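Local coordinates for meso-diaminopimelate dehydrogenase (Clostridium tetani, PDB 3WGY), which catalyses the reversible NADP-dependent oxidative deamination of meso-2,6-diaminopimelate to L-2-amino-6-oxopimelate, at residues K17-A22 and V283-S288; G114-I119 and Y292-E297; D158-V163 and C201-E206. The protein carries 6 engineered substitutions. All blocks are in the same frame, centred on the assembly; numbering follows the deposited sequence.

In the fold
From the N terminus, the chain runs first through helix 14-23 and then strand 116-118, both in the Rossmann-type domain with its parallel sheet. It leaves this domain for the C-terminal part, where interaction 3 closes a short loop of 37 residues by laying helix 154-162 on strand 197-205 of a mixed sheet. Only afterwards does helix 276-296 return to the first domain: its middle closes interaction 1 with helix 14-23, its last turn closes interaction 2 with strand 116-118. Interactions 1 and 2 therefore cross along the chain and touch through Tyr287 and Leu118. Interaction 3 is nested inside both loops, its centre about 34 and 45 Å from theirs.

Interaction 1 of 3, residues K17-A22 and V283-S288; sequences KGVEKA and VLVAYS
Val285 reaches from helix 276-296 to helix 14-23 and lays one methyl, CG2, against Ala22 and Val19. That methyl lies 3.6 Å from Ala22 CB, the closest approach of the contact. It also stands 4.0 Å from Val19 CG1 and equally far from the backbone oxygen Val19 O, where it rests against the helix wall. Val285 has CG1 anti to its backbone N (chi1 174°), and this leaves CG2 beside that nitrogen as the branch that faces the partner helix. The Val19 and Val285 side chains cross obliquely. Val19 divides its work: CG1 serves Val285, while CG2 extends the patch to Leu284 CD1 at 4.2 Å. No hydrogen bond joins the segments; the four touching residues are buried, and their side chains meet through carbon atoms. Ala22 meets Val285 through its single methyl.

One layer out, Ser288 OG turns back on its own helix and bonds to Leu284 O at 3.3 Å, from above the carbonyl plane. Ile67 packs on both Val19 and Leu284, and Met29 lies against Val285. Val19 also touches the glycine-rich turn, whose GxGxxG pattern is consistent with dinucleotide binding at a Rossmann fold.

The two helix segments pass with axes 9.3 Å apart at closest, crossing at -56°. Both lean on strand 65-68, Val19 and Ser288 reach strand 5-10, and Val285 meets strand 29-36. The second subunit borders the contact, its Ile138 packing on Val283 and its Gln260 on Lys21.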
loop_
_atom_site.group_PDB
_atom_site.type_symbol
_atom_site.label_atom_id
_atom_site.label_comp_id
_atom_site.label_asym_id
_atom_site.label_seq_id
_atom_site.Cartn_x
_atom_site.Cartn_y
_atom_site.Cartn_z
ATOM N N LYS B 17 10.714 18.344 -15.442
ATOM C CA LYS B 17 9.539 19.152 -15.762
ATOM C C LYS B 17 8.341 18.673 -14.947
ATOM O O LYS B 17 7.538 19.476 -14.475
ATOM C CB LYS B 17 9.204 19.057 -17.257
ATOM C CG LYS B 17 10.113 19.846 -18.172
ATOM C CD LYS B 17 9.666 19.695 -19.619
ATOM C CE LYS B 17 10.382 20.677 -20.535
ATOM N NZ LYS B 17 11.867 20.556 -20.468
ATOM N N GLY B 18 8.223 17.357 -14.791
ATOM C CA GLY B 18 7.128 16.802 -14.013
ATOM C C GLY B 18 7.231 17.197 -12.551
ATOM O O GLY B 18 6.217 17.442 -11.889
ATOM N N VAL B 19 8.458 17.258 -12.041
ATOM C CA VAL B 19 8.686 17.632 -10.650
ATOM C C VAL B 19 8.297 19.087 -10.428
ATOM O O VAL B 19 7.648 19.422 -9.435
ATOM C CB VAL B 19 10.163 17.441 -10.257
ATOM C CG1 VAL B 19 10.421 18.037 -8.883
ATOM C CG2 VAL B 19 10.500 15.964 -10.247
ATOM N N GLU B 20 8.702 19.952 -11.356
ATOM C CA GLU B 20 8.381 21.367 -11.250
ATOM C C GLU B 20 6.872 21.534 -11.170
ATOM O O GLU B 20 6.368 22.336 -10.388
ATOM C CB GLU B 20 8.921 22.134 -12.462
ATOM C CG GLU B 20 8.402 23.565 -12.569
ATOM C CD GLU B 20 9.021 24.319 -13.727
ATOM O OE1 GLU B 20 9.061 23.768 -14.852
ATOM O OE2 GLU B 20 9.460 25.463 -13.511
ATOM N N LYS B 21 6.157 20.767 -11.986
ATOM C CA LYS B 21 4.701 20.821 -12.003
ATOM C C LYS B 21 4.094 20.370 -10.684
ATOM O O LYS B 21 3.256 21.061 -10.108
ATOM C CB LYS B 21 4.150 19.953 -13.138
ATOM C CG LYS B 21 3.732 20.756 -14.342
ATOM C CD LYS B 21 3.522 19.897 -15.575
ATOM C CE LYS B 21 3.914 20.701 -16.812
ATOM N NZ LYS B 21 3.508 20.077 -18.102
ATOM N N ALA B 22 4.523 19.213 -10.205
ATOM C CA ALA B 22 3.997 18.676 -8.963
ATOM C C ALA B 22 4.220 19.608 -7.774
ATOM O O ALA B 22 3.374 19.697 -6.882
ATOM C CB ALA B 22 4.615 17.316 -8.687
ATOM N N VAL B 283 5.609 11.206 -6.955
ATOM C CA VAL B 283 6.155 10.355 -5.924
ATOM C C VAL B 283 7.441 10.999 -5.416
ATOM O O VAL B 283 7.666 11.095 -4.204
ATOM C CB VAL B 283 6.467 8.933 -6.467
ATOM C CG1 VAL B 283 7.195 8.123 -5.407
ATOM C CG2 VAL B 283 5.160 8.235 -6.885
ATOM N N LEU B 284 8.276 11.456 -6.349
ATOM C CA LEU B 284 9.536 12.093 -5.967
ATOM C C LEU B 284 9.279 13.276 -5.036
ATOM O O LEU B 284 9.938 13.420 -4.001
ATOM C CB LEU B 284 10.312 12.554 -7.212
ATOM C CG LEU B 284 10.987 11.442 -8.029
ATOM C CD1 LEU B 284 11.605 12.021 -9.306
ATOM C CD2 LEU B 284 12.055 10.776 -7.172
ATOM N N VAL B 285 8.317 14.113 -5.398
ATOM C CA VAL B 285 7.986 15.275 -4.586
ATOM C C VAL B 285 7.499 14.895 -3.191
ATOM O O VAL B 285 7.963 15.466 -2.203
ATOM C CB VAL B 285 6.920 16.144 -5.266
ATOM C CG1 VAL B 285 6.496 17.279 -4.330
ATOM C CG2 VAL B 285 7.481 16.710 -6.566
ATOM N N ALA B 286 6.574 13.941 -3.101
ATOM C CA ALA B 286 6.055 13.527 -1.801
ATOM C C ALA B 286 7.181 13.040 -0.894
ATOM O O ALA B 286 7.229 13.379 0.300
ATOM C CB ALA B 286 5.018 12.439 -1.967
ATOM N N TYR B 287 8.083 12.243 -1.458
ATOM C CA TYR B 287 9.206 11.729 -0.689
ATOM C C TYR B 287 10.194 12.831 -0.304
ATOM O O TYR B 287 10.975 12.666 0.632
ATOM C CB TYR B 287 9.898 10.599 -1.451
ATOM C CG TYR B 287 9.286 9.255 -1.111
ATOM C CD1 TYR B 287 9.669 8.569 0.044
ATOM C CD2 TYR B 287 8.246 8.726 -1.874
ATOM C CE1 TYR B 287 9.024 7.396 0.440
ATOM C CE2 TYR B 287 7.591 7.550 -1.488
ATOM C CZ TYR B 287 7.982 6.897 -0.326
ATOM O OH TYR B 287 7.301 5.778 0.100
ATOM N N SER B 288 10.143 13.959 -1.008
ATOM C CA SER B 288 11.015 15.083 -0.676
ATOM C C SER B 288 10.570 15.633 0.665
ATOM O O SER B 288 11.393 16.054 1.476
ATOM C CB SER B 288 10.923 16.188 -1.728
ATOM O OG SER B 288 11.737 15.867 -2.837
#

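Interaction 2 of 3, residues G114-I119 and Y292-E297; sequences GNISLI and YKLSKE
Strand 116-118 of the parallel Rossmann-type sheet is covered by the end of helix 276-296, and Ile116 is the strand residue that meets the last turn of that helix, at Leu294 and Ser295. Its two branches take one helix residue each. With CG1 anti to the backbone N (chi1 170°) and the chain continuing extended at chi2, Ile116 CD1 comes to 3.8 Å from Leu294 CB. The same methyl lies 4.0 Å from Leu294 CD1, and the two side chains cross at about a right angle. The short branch, Ile116 CG2, sits over the backbone-near part of the neighbouring residue, 3.7 Å from Ser295 CB and 4.0 Å from Ser295 CA.

Behind this surface, the Ser295 hydroxyl is occupied within the helix. Ser295 OG donates to Tyr292 O at 2.6 Å, tilted 25° from the carbonyl plane, and Lys296 N bonds to the same oxygen, so two donors share Tyr292 O. Strand 116-118 is itself fixed on both flanks by backbone bonds, Ile116 to Thr89 and Ser117 to Gly301 and Val303, while Ile291 adds to the packing on Ile116.

No hydrogen bond spans the contact. With its oxygen turned to Tyr292 O, Ser295 meets Ile116 through CB and CA, and a nominally polar residue takes part in an apolar seam.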
loop_
_atom_site.group_PDB
_atom_site.type_symbol
_atom_site.label_atom_id
_atom_site.label_comp_id
_atom_site.label_asym_id
_atom_site.label_seq_id
_atom_site.Cartn_x
_atom_site.Cartn_y
_atom_site.Cartn_z
ATOM N N GLY B 114 27.192 14.493 6.313
ATOM C CA GLY B 114 26.177 14.866 7.283
ATOM C C GLY B 114 24.835 15.151 6.629
ATOM O O GLY B 114 24.069 15.996 7.097
ATOM N N ASN B 115 24.551 14.446 5.537
ATOM C CA ASN B 115 23.296 14.614 4.805
ATOM C C ASN B 115 22.567 13.284 4.701
ATOM O O ASN B 115 23.093 12.244 5.089
ATOM C CB ASN B 115 23.575 15.128 3.393
ATOM C CG ASN B 115 24.131 16.532 3.385
ATOM O OD1 ASN B 115 24.904 16.898 2.495
ATOM N ND2 ASN B 115 23.732 17.335 4.363
ATOM N N ILE B 116 21.352 13.316 4.167
ATOM C CA ILE B 116 20.579 12.095 4.002
ATOM C C ILE B 116 20.205 11.973 2.536
ATOM O O ILE B 116 19.879 12.963 1.891
ATOM C CB ILE B 116 19.301 12.101 4.876
ATOM C CG1 ILE B 116 18.394 10.926 4.490
ATOM C CG2 ILE B 116 18.565 13.419 4.720
ATOM C CD1 ILE B 116 17.201 10.754 5.404
ATOM N N SER B 117 20.268 10.754 2.010
ATOM C CA SER B 117 19.942 10.516 0.608
ATOM C C SER B 117 18.940 9.391 0.423
ATOM O O SER B 117 19.153 8.278 0.894
ATOM C CB SER B 117 21.203 10.174 -0.189
ATOM O OG SER B 117 22.073 11.286 -0.269
ATOM N N LEU B 118 17.849 9.688 -0.266
ATOM C CA LEU B 118 16.833 8.680 -0.543
ATOM C C LEU B 118 17.083 8.133 -1.945
ATOM O O LEU B 118 17.064 8.876 -2.922
ATOM C CB LEU B 118 15.432 9.292 -0.472
ATOM C CG LEU B 118 14.324 8.391 -1.024
ATOM C CD1 LEU B 118 14.308 7.081 -0.243
ATOM C CD2 LEU B 118 12.971 9.108 -0.925
ATOM N N ILE B 119 17.333 6.836 -2.042
ATOM C CA ILE B 119 17.573 6.228 -3.344
ATOM C C ILE B 119 16.433 5.302 -3.763
ATOM O O ILE B 119 15.683 4.797 -2.927
ATOM C CB ILE B 119 18.861 5.384 -3.353
ATOM C CG1 ILE B 119 18.628 4.083 -2.587
ATOM C CG2 ILE B 119 20.010 6.166 -2.702
ATOM C CD1 ILE B 119 19.652 3.017 -2.872
ATOM N N TYR B 292 13.028 15.819 3.923
ATOM C CA TYR B 292 13.190 17.096 4.594
ATOM C C TYR B 292 12.946 16.878 6.084
ATOM O O TYR B 292 13.734 17.314 6.920
ATOM C CB TYR B 292 12.191 18.117 4.044
ATOM C CG TYR B 292 12.079 19.381 4.870
ATOM C CD1 TYR B 292 11.199 19.457 5.955
ATOM C CD2 TYR B 292 12.869 20.494 4.584
ATOM C CE1 TYR B 292 11.111 20.613 6.735
ATOM C CE2 TYR B 292 12.791 21.651 5.354
ATOM C CZ TYR B 292 11.912 21.707 6.428
ATOM O OH TYR B 292 11.846 22.855 7.196
ATOM N N LYS B 293 11.853 16.190 6.408
ATOM C CA LYS B 293 11.514 15.921 7.798
ATOM C C LYS B 293 12.619 15.125 8.473
ATOM O O LYS B 293 13.080 15.487 9.553
ATOM C CB LYS B 293 10.192 15.158 7.885
ATOM C CG LYS B 293 9.023 15.908 7.273
ATOM C CD LYS B 293 7.701 15.225 7.576
ATOM C CE LYS B 293 6.541 15.982 6.967
ATOM N NZ LYS B 293 5.234 15.455 7.432
ATOM N N LEU B 294 13.053 14.043 7.832
ATOM C CA LEU B 294 14.108 13.216 8.390
ATOM C C LEU B 294 15.436 13.958 8.519
ATOM O O LEU B 294 16.200 13.705 9.450
ATOM C CB LEU B 294 14.307 11.956 7.547
ATOM C CG LEU B 294 13.269 10.842 7.716
ATOM C CD1 LEU B 294 13.575 9.731 6.736
ATOM C CD2 LEU B 294 13.296 10.309 9.144
ATOM N N SER B 295 15.721 14.865 7.587
ATOM C CA SER B 295 16.975 15.610 7.649
ATOM C C SER B 295 16.989 16.499 8.890
ATOM O O SER B 295 18.025 16.648 9.537
ATOM C CB SER B 295 17.174 16.469 6.393
ATOM O OG SER B 295 16.293 17.575 6.371
ATOM N N LYS B 296 15.836 17.083 9.220
ATOM C CA LYS B 296 15.716 17.942 10.396
ATOM C C LYS B 296 15.881 17.150 11.697
ATOM O O LYS B 296 16.391 17.670 12.693
ATOM C CB LYS B 296 14.359 18.649 10.401
ATOM C CG LYS B 296 14.171 19.628 9.255
ATOM C CD LYS B 296 15.236 20.715 9.287
ATOM C CE LYS B 296 15.134 21.639 8.086
ATOM N NZ LYS B 296 16.264 22.606 8.062
ATOM N N GLU B 297 15.442 15.896 11.688
ATOM C CA GLU B 297 15.559 15.046 12.865
ATOM C C GLU B 297 16.986 14.525 12.931
ATOM O O GLU B 297 17.297 13.621 13.706
ATOM C CB GLU B 297 14.592 13.864 12.779
ATOM C CG GLU B 297 13.159 14.243 12.485
ATOM C CD GLU B 297 12.249 13.033 12.417
ATOM O OE1 GLU B 297 12.766 11.900 12.338
ATOM O OE2 GLU B 297 11.017 13.219 12.432
#

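Interaction 3 of 3, residues D158-V163 and C201-E206; sequences DAIRRV and CYVVPE
Ile160 meets Cys201 and Val203 without any ring or planar group between them; the flat groups flank the contact. On the helix side, Ala159 CA lies over the centre of one face of the Arg162 guanidinium, 3.4 Å above its plane. Beyond strand 197-205, the Tyr202 ring meets His233 and His244, with planes inclined by about 35° and 40°. Tyr202 starts away from the helix, whereas its neighbours Cys201 and Val203 point toward it.

Those two neighbours grip the branches of Ile160. Its long arm brings CD1 to 3.3 Å from Cys201 SG, a short distance that may be an artefact of the model, and the same methyl is 3.8 Å from Cys201 CB. The short branch, Ile160 CG2, goes instead to Val203 CG2 at 3.8 Å. With Ile160 CG1 anti to the carbonyl carbon (chi1 -71°), the branches reach Cys201 and Val203, two positions apart on one face of the strand. All three touching residues are buried, and nothing polar bonds across. Outside the seam, Arg161 NH1 makes a long salt bridge of 3.6 Å to Asp158 OD1, and Arg161 NE is hydrogen-bonded to Asn168 OD1.

Helix 154-162 starts beside the bound 2-oxo-4-methylpentanoic acid, whose pocket includes Gly155, His156 and the engineered Leu154; the side chain of Ile160 is about 10 Å from the ligand. Val166 of strand 166-175 touches both Ile160 and Val203. Ile218 of helix 211-219 packs on Cys201 and Val203, so this sheet face is shared by two helices, while Val204 meets helix 237-243.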
loop_
_atom_site.group_PDB
_atom_site.type_symbol
_atom_site.label_atom_id
_atom_site.label_comp_id
_atom_site.label_asym_id
_atom_site.label_seq_id
_atom_site.Cartn_x
_atom_site.Cartn_y
_atom_site.Cartn_z
ATOM N N ASP B 158 13.669 0.392 -30.251
ATOM C CA ASP B 158 14.889 0.571 -31.030
ATOM C C ASP B 158 15.153 -0.740 -31.765
ATOM O O ASP B 158 15.534 -0.742 -32.934
ATOM C CB ASP B 158 16.082 0.885 -30.122
ATOM C CG ASP B 158 15.930 2.203 -29.386
ATOM O OD1 ASP B 158 15.475 3.189 -30.010
ATOM O OD2 ASP B 158 16.284 2.257 -28.189
ATOM N N ALA B 159 14.946 -1.851 -31.062
ATOM C CA ALA B 159 15.144 -3.182 -31.625
ATOM C C ALA B 159 14.252 -3.378 -32.847
ATOM O O ALA B 159 14.700 -3.895 -33.866
ATOM C CB ALA B 159 14.838 -4.244 -30.576
ATOM N N ILE B 160 12.989 -2.970 -32.734
ATOM C CA ILE B 160 12.037 -3.079 -33.838
ATOM C C ILE B 160 12.548 -2.300 -35.047
ATOM O O ILE B 160 12.476 -2.776 -36.180
ATOM C CB ILE B 160 10.651 -2.504 -33.449
ATOM C CG1 ILE B 160 9.954 -3.421 -32.453
ATOM C CG2 ILE B 160 9.777 -2.364 -34.678
ATOM C CD1 ILE B 160 8.655 -2.850 -31.946
ATOM N N ARG B 161 13.067 -1.102 -34.796
ATOM C CA ARG B 161 13.582 -0.243 -35.856
ATOM C C ARG B 161 14.784 -0.837 -36.591
ATOM O O ARG B 161 15.108 -0.421 -37.700
ATOM C CB ARG B 161 13.958 1.128 -35.292
ATOM C CG ARG B 161 12.795 1.943 -34.753
ATOM C CD ARG B 161 13.204 3.405 -34.603
ATOM N NE ARG B 161 12.122 4.236 -34.093
ATOM C CZ ARG B 161 11.771 4.314 -32.814
ATOM N NH1 ARG B 161 12.426 3.609 -31.896
ATOM N NH2 ARG B 161 10.759 5.095 -32.455
ATOM N N ARG B 162 15.447 -1.805 -35.972
ATOM C CA ARG B 162 16.598 -2.454 -36.591
ATOM C C ARG B 162 16.172 -3.486 -37.639
ATOM O O ARG B 162 16.962 -3.869 -38.505
ATOM C CB ARG B 162 17.449 -3.151 -35.523
ATOM C CG ARG B 162 18.501 -2.271 -34.867
ATOM C CD ARG B 162 19.050 -2.941 -33.619
ATOM N NE ARG B 162 18.818 -2.115 -32.439
ATOM C CZ ARG B 162 18.571 -2.590 -31.223
ATOM N NH1 ARG B 162 18.519 -3.901 -31.014
ATOM N NH2 ARG B 162 18.381 -1.749 -30.215
ATOM N N VAL B 163 14.920 -3.928 -37.558
ATOM C CA VAL B 163 14.394 -4.931 -38.483
ATOM C C VAL B 163 14.218 -4.405 -39.902
ATOM O O VAL B 163 13.664 -3.325 -40.119
ATOM C CB VAL B 163 13.051 -5.503 -37.968
ATOM C CG1 VAL B 163 12.414 -6.415 -39.020
ATOM C CG2 VAL B 163 13.294 -6.271 -36.675
ATOM N N CYS B 201 3.374 -4.856 -30.997
ATOM C CA CYS B 201 4.129 -3.865 -31.742
ATOM C C CYS B 201 3.242 -3.208 -32.780
ATOM O O CYS B 201 2.322 -3.823 -33.320
ATOM C CB CYS B 201 5.322 -4.513 -32.446
ATOM S SG CYS B 201 6.538 -5.292 -31.362
ATOM N N TYR B 202 3.512 -1.936 -33.037
ATOM C CA TYR B 202 2.786 -1.187 -34.045
ATOM C C TYR B 202 3.897 -0.675 -34.939
ATOM O O TYR B 202 4.710 0.154 -34.528
ATOM C CB TYR B 202 1.998 -0.042 -33.413
ATOM C CG TYR B 202 0.868 -0.529 -32.531
ATOM C CD1 TYR B 202 1.106 -0.957 -31.223
ATOM C CD2 TYR B 202 -0.440 -0.597 -33.024
ATOM C CE1 TYR B 202 0.070 -1.440 -30.425
ATOM C CE2 TYR B 202 -1.478 -1.079 -32.244
ATOM C CZ TYR B 202 -1.221 -1.499 -30.946
ATOM O OH TYR B 202 -2.256 -1.982 -30.183
ATOM N N VAL B 203 3.930 -1.184 -36.163
ATOM C CA VAL B 203 4.985 -0.838 -37.095
ATOM C C VAL B 203 4.597 -0.057 -38.340
ATOM O O VAL B 203 3.553 -0.282 -38.936
ATOM C CB VAL B 203 5.717 -2.130 -37.551
ATOM C CG1 VAL B 203 6.724 -1.819 -38.652
ATOM C CG2 VAL B 203 6.389 -2.789 -36.355
ATOM N N VAL B 204 5.468 0.874 -38.710
ATOM C CA VAL B 204 5.299 1.666 -39.915
ATOM C C VAL B 204 6.316 1.025 -40.858
ATOM O O VAL B 204 7.525 1.169 -40.671
ATOM C CB VAL B 204 5.675 3.140 -39.690
ATOM C CG1 VAL B 204 5.440 3.933 -40.969
ATOM C CG2 VAL B 204 4.851 3.713 -38.539
ATOM N N PRO B 205 5.838 0.291 -41.871
ATOM C CA PRO B 205 6.715 -0.380 -42.835
ATOM C C PRO B 205 7.241 0.528 -43.942
ATOM O O PRO B 205 6.599 1.523 -44.284
ATOM C CB PRO B 205 5.811 -1.466 -43.395
ATOM C CG PRO B 205 4.505 -0.724 -43.514
ATOM C CD PRO B 205 4.418 0.021 -42.181
ATOM N N GLU B 206 8.410 0.185 -44.483
ATOM C CA GLU B 206 8.995 0.932 -45.600
ATOM C C GLU B 206 8.105 0.552 -46.776
ATOM O O GLU B 206 7.486 -0.509 -46.750
ATOM C CB GLU B 206 10.419 0.450 -45.900
ATOM C CG GLU B 206 11.433 0.610 -44.783
ATOM C CD GLU B 206 11.848 2.050 -44.550
ATOM O OE1 GLU B 206 11.598 2.899 -45.423
ATOM O OE2 GLU B 206 12.440 2.328 -43.492
#